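PDB 4K9Q: benzoylformate Decarboxylase from Polynucleobacter necessarius, which probably decarboxylates benzoylformate to benzaldehyde and carbon dioxide, using thiamine diphosphate and magnesium as cofactors. Local coordinates for residues G80-A85 with Q151-L156; M118-P121 with W125-E128. One frame throughout, in Å; residues are numbered along the deposited sequence. Where two conformers were deposited one is given.

How the interactions relate
Of the contact segments, 80-85, on helix 79-88, comes first from the N terminus and forms half of interaction 1. After strand 93-98 a long connection brings in residues 118-121, and three residues later 125-128 returns beside them, closing the short loop of interaction 2. Interaction 1 closes only when the chain arrives at 151-156, so its longer loop of 65 residues encloses interaction 2 entirely, and the two do not cross. Their centres lie about 10 Å apart, and both reach the same parallel sheet, where strands 154-159 and 126-127 are neighbours. Phe155 N lies 2.9 Å from Trp125 O and Phe155 O 2.9 Å from Tyr127 N, both probable hydrogen bonds that join the contacts directly.

Interaction 1. Residues G80-A85 with Q151-L156; sequences GCLLTA and QGPVFL
Leu82 on helix 79-88 reaches Pro153, the residue just before strand 154-159, and this pair is the tight part of the contact. Leu82 CD1 lies 3.7 Å from Pro153 CB and the same distance from Pro153 CG, so a single methyl rests against the CB–CG bond of the pyrrolidine ring. With Leu82 CG anti to its own backbone nitrogen (chi1 -180°), the side chain extends towards the proline although its CB does not point that way.

One helical turn later the fit is looser. Ala85 CB stays 4.4 Å from Pro153 CG, and the nearer approach is made by the backbone, Ala85 O being 3.9 Å from Pro153 CD. No hydrogen bond spans the segments, and the buried surface amounts to 135 Å². The looser side does not face solvent, since all three touching residues are buried.

The arrangement is helix-on-sheet packing in the N-terminal, thiamine-diphosphate-binding fold. Leu82 also meets Ile94 of strand 93-98, Cys81 and Ala85 turn to helix 47-61, and Val154 and Leu156 pack on helix 135-147.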
loop_
_atom_site.group_PDB
_atom_site.type_symbol
_atom_site.label_atom_id
_atom_site.label_comp_id
_atom_site.label_asym_id
_atom_site.label_seq_id
_atom_site.Cartn_x
_atom_site.Cartn_y
_atom_site.Cartn_z
ATOM N N GLY A 80 0.682 6.714 16.267
ATOM C CA GLY A 80 -0.107 6.051 17.297
ATOM C C GLY A 80 -1.363 6.855 17.618
ATOM O O GLY A 80 -2.473 6.325 17.682
ATOM N N CYS A 81 -1.202 8.154 17.809
ATOM C CA CYS A 81 -2.365 8.985 18.059
ATOM C C CYS A 81 -3.250 9.150 16.815
ATOM O O CYS A 81 -4.443 9.370 16.938
ATOM C CB CYS A 81 -1.962 10.320 18.683
ATOM S SG CYS A 81 -1.564 10.088 20.439
ATOM N N LEU A 82 -2.678 9.009 15.626
ATOM C CA LEU A 82 -3.492 9.069 14.418
ATOM C C LEU A 82 -4.383 7.817 14.322
ATOM O O LEU A 82 -5.564 7.913 14.020
ATOM C CB LEU A 82 -2.607 9.231 13.184
ATOM C CG LEU A 82 -3.363 9.316 11.855
ATOM C CD1 LEU A 82 -4.443 10.381 11.918
ATOM C CD2 LEU A 82 -2.375 9.621 10.731
ATOM N N LEU A 83 -3.814 6.644 14.604
ATOM C CA LEU A 83 -4.611 5.427 14.713
ATOM C C LEU A 83 -5.786 5.692 15.655
ATOM O O LEU A 83 -6.936 5.371 15.356
ATOM C CB LEU A 83 -3.736 4.271 15.227
ATOM C CG LEU A 83 -4.301 2.858 15.416
ATOM C CD1 LEU A 83 -3.168 1.842 15.521
ATOM C CD2 LEU A 83 -5.179 2.776 16.658
ATOM N N THR A 84 -5.508 6.315 16.795
ATOM C CA THR A 84 -6.557 6.556 17.774
ATOM C C THR A 84 -7.611 7.550 17.258
ATOM O O THR A 84 -8.814 7.339 17.441
ATOM C CB THR A 84 -5.953 7.005 19.103
ATOM O OG1 THR A 84 -5.109 5.954 19.602
ATOM C CG2 THR A 84 -7.050 7.336 20.120
ATOM N N ALA A 85 -7.168 8.615 16.594
ATOM C CA ALA A 85 -8.121 9.563 15.992
ATOM C C ALA A 85 -9.034 8.856 14.983
ATOM O O ALA A 85 -10.232 9.131 14.905
ATOM C CB ALA A 85 -7.380 10.709 15.321
ATOM N N GLN A 151 -17.181 9.680 10.183
ATOM C CA GLN A 151 -16.138 10.694 10.166
ATOM C C GLN A 151 -14.766 10.121 10.556
ATOM O O GLN A 151 -14.664 9.063 11.187
ATOM C CB GLN A 151 -16.530 11.883 11.048
ATOM C CG GLN A 151 -17.850 12.535 10.625
ATOM C CD GLN A 151 -18.186 13.760 11.458
ATOM O OE1 GLN A 151 -17.856 13.831 12.645
ATOM N NE2 GLN A 151 -18.851 14.737 10.837
ATOM N N GLY A 152 -13.709 10.814 10.157
ATOM C CA GLY A 152 -12.368 10.329 10.428
ATOM C C GLY A 152 -11.298 11.195 9.813
ATOM O O GLY A 152 -11.599 12.103 9.034
ATOM N N PRO A 153 -10.032 10.937 10.171
ATOM C CA PRO A 153 -8.937 11.814 9.754
ATOM C C PRO A 153 -8.492 11.584 8.316
ATOM O O PRO A 153 -8.639 10.488 7.766
ATOM C CB PRO A 153 -7.803 11.442 10.724
ATOM C CG PRO A 153 -8.068 10.018 11.062
ATOM C CD PRO A 153 -9.578 9.883 11.100
ATOM N N VAL A 154 -7.951 12.637 7.720
ATOM C CA VAL A 154 -7.388 12.590 6.373
ATOM C C VAL A 154 -5.994 13.225 6.403
ATOM O O VAL A 154 -5.644 13.940 7.352
ATOM C CB VAL A 154 -8.276 13.344 5.367
ATOM C CG1 VAL A 154 -9.645 12.691 5.260
ATOM C CG2 VAL A 154 -8.427 14.798 5.792
ATOM N N PHE A 155 -5.190 12.954 5.374
ATOM C CA PHE A 155 -3.807 13.427 5.363
ATOM C C PHE A 155 -3.457 14.119 4.053
ATOM O O PHE A 155 -3.690 13.566 2.971
ATOM C CB PHE A 155 -2.832 12.267 5.592
ATOM C CG PHE A 155 -1.388 12.654 5.415
ATOM C CD1 PHE A 155 -0.767 13.484 6.340
ATOM C CD2 PHE A 155 -0.656 12.214 4.321
ATOM C CE1 PHE A 155 0.568 13.857 6.189
ATOM C CE2 PHE A 155 0.689 12.584 4.170
ATOM C CZ PHE A 155 1.290 13.417 5.097
ATOM N N LEU A 156 -2.898 15.330 4.159
ATOM C CA LEU A 156 -2.350 16.046 3.000
ATOM C C LEU A 156 -0.856 16.294 3.184
ATOM O O LEU A 156 -0.430 16.785 4.236
ATOM C CB LEU A 156 -3.038 17.404 2.826
ATOM C CG LEU A 156 -4.538 17.413 2.524
ATOM C CD1 LEU A 156 -5.039 18.850 2.473
ATOM C CD2 LEU A 156 -4.807 16.693 1.212
#

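Interaction 2. Residues M118-P121 with W125-E128; sequences MPKP and WSYE
Pro119 and Lys120 meet Ser126 in the last part of the long connection between strands 93-98 and 126-127, where the chain reverses over the three residues between the segments. Strand 126-127 is an outermost strand within this chain of a six-stranded parallel sheet of an α/β fold. Strand order 2-1-3-4-6-5 recurs in the C-terminal sheet 392-523, consistent with the paired thiamine-diphosphate-binding domains of this family. Within the connection, the Lys120–Pro121 peptide is cis.

The apolar part is modest: Pro119 CG stands 4.1 Å from Ser126 CB, and 95 Å² is buried in all. The proline ring also packs on Phe155 of strand 154-159 and on Leu75 of helix 71-77. Trp125, the residue before Ser126, has Tyr127 CB 3.3 Å above one face of its ring, near the rim.

Polar contacts run through the end of Lys120. No direct hydrogen bond joins the segments. Ser126 was modelled in two conformers, and the polar account holds for one of them. In it, OG sits between the backbone nitrogen and the carbonyl carbon (chi1 59°) and has its main partner in the carbonyl O of Ile116, two residues before Met118. The Lys120 CE methylene approaches Ser126 OG to 3.9 Å, a van der Waals contact.

Charge ties this corner to the assembly. Lys120 NZ makes a salt bridge with Glu114 OE1 of a third subunit, whose Glu114 also packs on Ser126.

Water completes the link. The lysine chain is extended until its last torsion (chi4 -79°). Lys120 NZ donates to a water 2.8 Å away, and in the given conformer that water donates to Ser126 OG at 3.1 Å, with an NZ–water–OG angle close to 87°.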
loop_
_atom_site.group_PDB
_atom_site.type_symbol
_atom_site.label_atom_id
_atom_site.label_comp_id
_atom_site.label_asym_id
_atom_site.label_seq_id
_atom_site.Cartn_x
_atom_site.Cartn_y
_atom_site.Cartn_z
ATOM N N MET A 118 2.474 6.434 3.963
ATOM C CA MET A 118 2.883 6.384 5.364
ATOM C C MET A 118 1.730 6.267 6.384
ATOM O O MET A 118 1.779 5.408 7.255
ATOM C CB MET A 118 3.808 7.553 5.712
ATOM C CG MET A 118 4.466 7.362 7.074
ATOM S SD MET A 118 5.730 8.565 7.438
ATOM C CE MET A 118 6.315 7.921 9.021
ATOM N N PRO A 119 0.688 7.119 6.276
ATOM C CA PRO A 119 -0.384 7.078 7.292
ATOM C C PRO A 119 -1.385 5.927 7.118
ATOM O O PRO A 119 -2.189 5.697 8.020
ATOM C CB PRO A 119 -1.090 8.422 7.101
ATOM C CG PRO A 119 -0.881 8.736 5.653
ATOM C CD PRO A 119 0.468 8.190 5.286
ATOM N N LYS A 120 -1.345 5.227 5.982
ATOM C CA LYS A 120 -2.186 4.044 5.788
ATOM C C LYS A 120 -1.805 2.972 6.824
ATOM O O LYS A 120 -0.617 2.764 7.102
ATOM C CB LYS A 120 -2.011 3.488 4.368
ATOM C CG LYS A 120 -2.505 4.417 3.248
ATOM C CD LYS A 120 -2.267 3.765 1.885
ATOM C CE LYS A 120 -2.715 4.662 0.734
ATOM N NZ LYS A 120 -4.192 4.617 0.543
ATOM N N PRO A 121 -2.797 2.249 7.364
ATOM C CA PRO A 121 -4.218 2.240 6.992
ATOM C C PRO A 121 -5.081 3.124 7.890
ATOM O O PRO A 121 -6.247 2.792 8.113
ATOM C CB PRO A 121 -4.601 0.779 7.239
ATOM C CG PRO A 121 -3.782 0.421 8.460
ATOM C CD PRO A 121 -2.467 1.148 8.289
ATOM N N TRP A 125 -8.329 9.131 3.651
ATOM C CA TRP A 125 -7.798 9.625 2.391
ATOM C C TRP A 125 -6.422 10.206 2.667
ATOM O O TRP A 125 -6.203 10.836 3.706
ATOM C CB TRP A 125 -8.712 10.709 1.817
ATOM C CG TRP A 125 -8.300 11.241 0.449
ATOM C CD1 TRP A 125 -8.052 10.515 -0.682
ATOM C CD2 TRP A 125 -8.133 12.620 0.083
ATOM N NE1 TRP A 125 -7.722 11.358 -1.725
ATOM C CE2 TRP A 125 -7.771 12.653 -1.283
ATOM C CE3 TRP A 125 -8.242 13.826 0.784
ATOM C CZ2 TRP A 125 -7.512 13.846 -1.961
ATOM C CZ3 TRP A 125 -7.995 15.009 0.109
ATOM C CH2 TRP A 125 -7.637 15.011 -1.253
ATOM N N SER A 126 -5.501 9.990 1.736
ATOM C CA SER A 126 -4.166 10.567 1.839
ATOM C C SER A 126 -3.739 11.036 0.457
ATOM O O SER A 126 -3.937 10.348 -0.548
ATOM C CB SER A 126 -3.173 9.551 2.408
ATOM O OG SER A 126 -3.115 8.399 1.593
ATOM N N TYR A 127 -3.163 12.230 0.398
ATOM C CA TYR A 127 -2.953 12.868 -0.902
ATOM C C TYR A 127 -1.814 13.872 -0.895
ATOM O O TYR A 127 -1.593 14.570 0.094
ATOM C CB TYR A 127 -4.240 13.596 -1.283
ATOM C CG TYR A 127 -4.423 13.944 -2.738
ATOM C CD1 TYR A 127 -4.554 12.950 -3.701
ATOM C CD2 TYR A 127 -4.538 15.268 -3.140
ATOM C CE1 TYR A 127 -4.760 13.272 -5.036
ATOM C CE2 TYR A 127 -4.743 15.599 -4.467
ATOM C CZ TYR A 127 -4.852 14.599 -5.410
ATOM O OH TYR A 127 -5.058 14.931 -6.732
ATOM N N GLU A 128 -1.122 13.967 -2.022
ATOM C CA GLU A 128 -0.134 15.020 -2.253
ATOM C C GLU A 128 -0.533 15.732 -3.546
ATOM O O GLU A 128 -0.409 15.152 -4.624
ATOM C CB GLU A 128 1.258 14.400 -2.379
ATOM C CG GLU A 128 2.427 15.386 -2.442
ATOM C CD GLU A 128 3.774 14.698 -2.203
ATOM O OE1 GLU A 128 4.211 14.632 -1.034
ATOM O OE2 GLU A 128 4.399 14.215 -3.178
HETATM O O HOH W 1 -5.335 6.363 2.424
#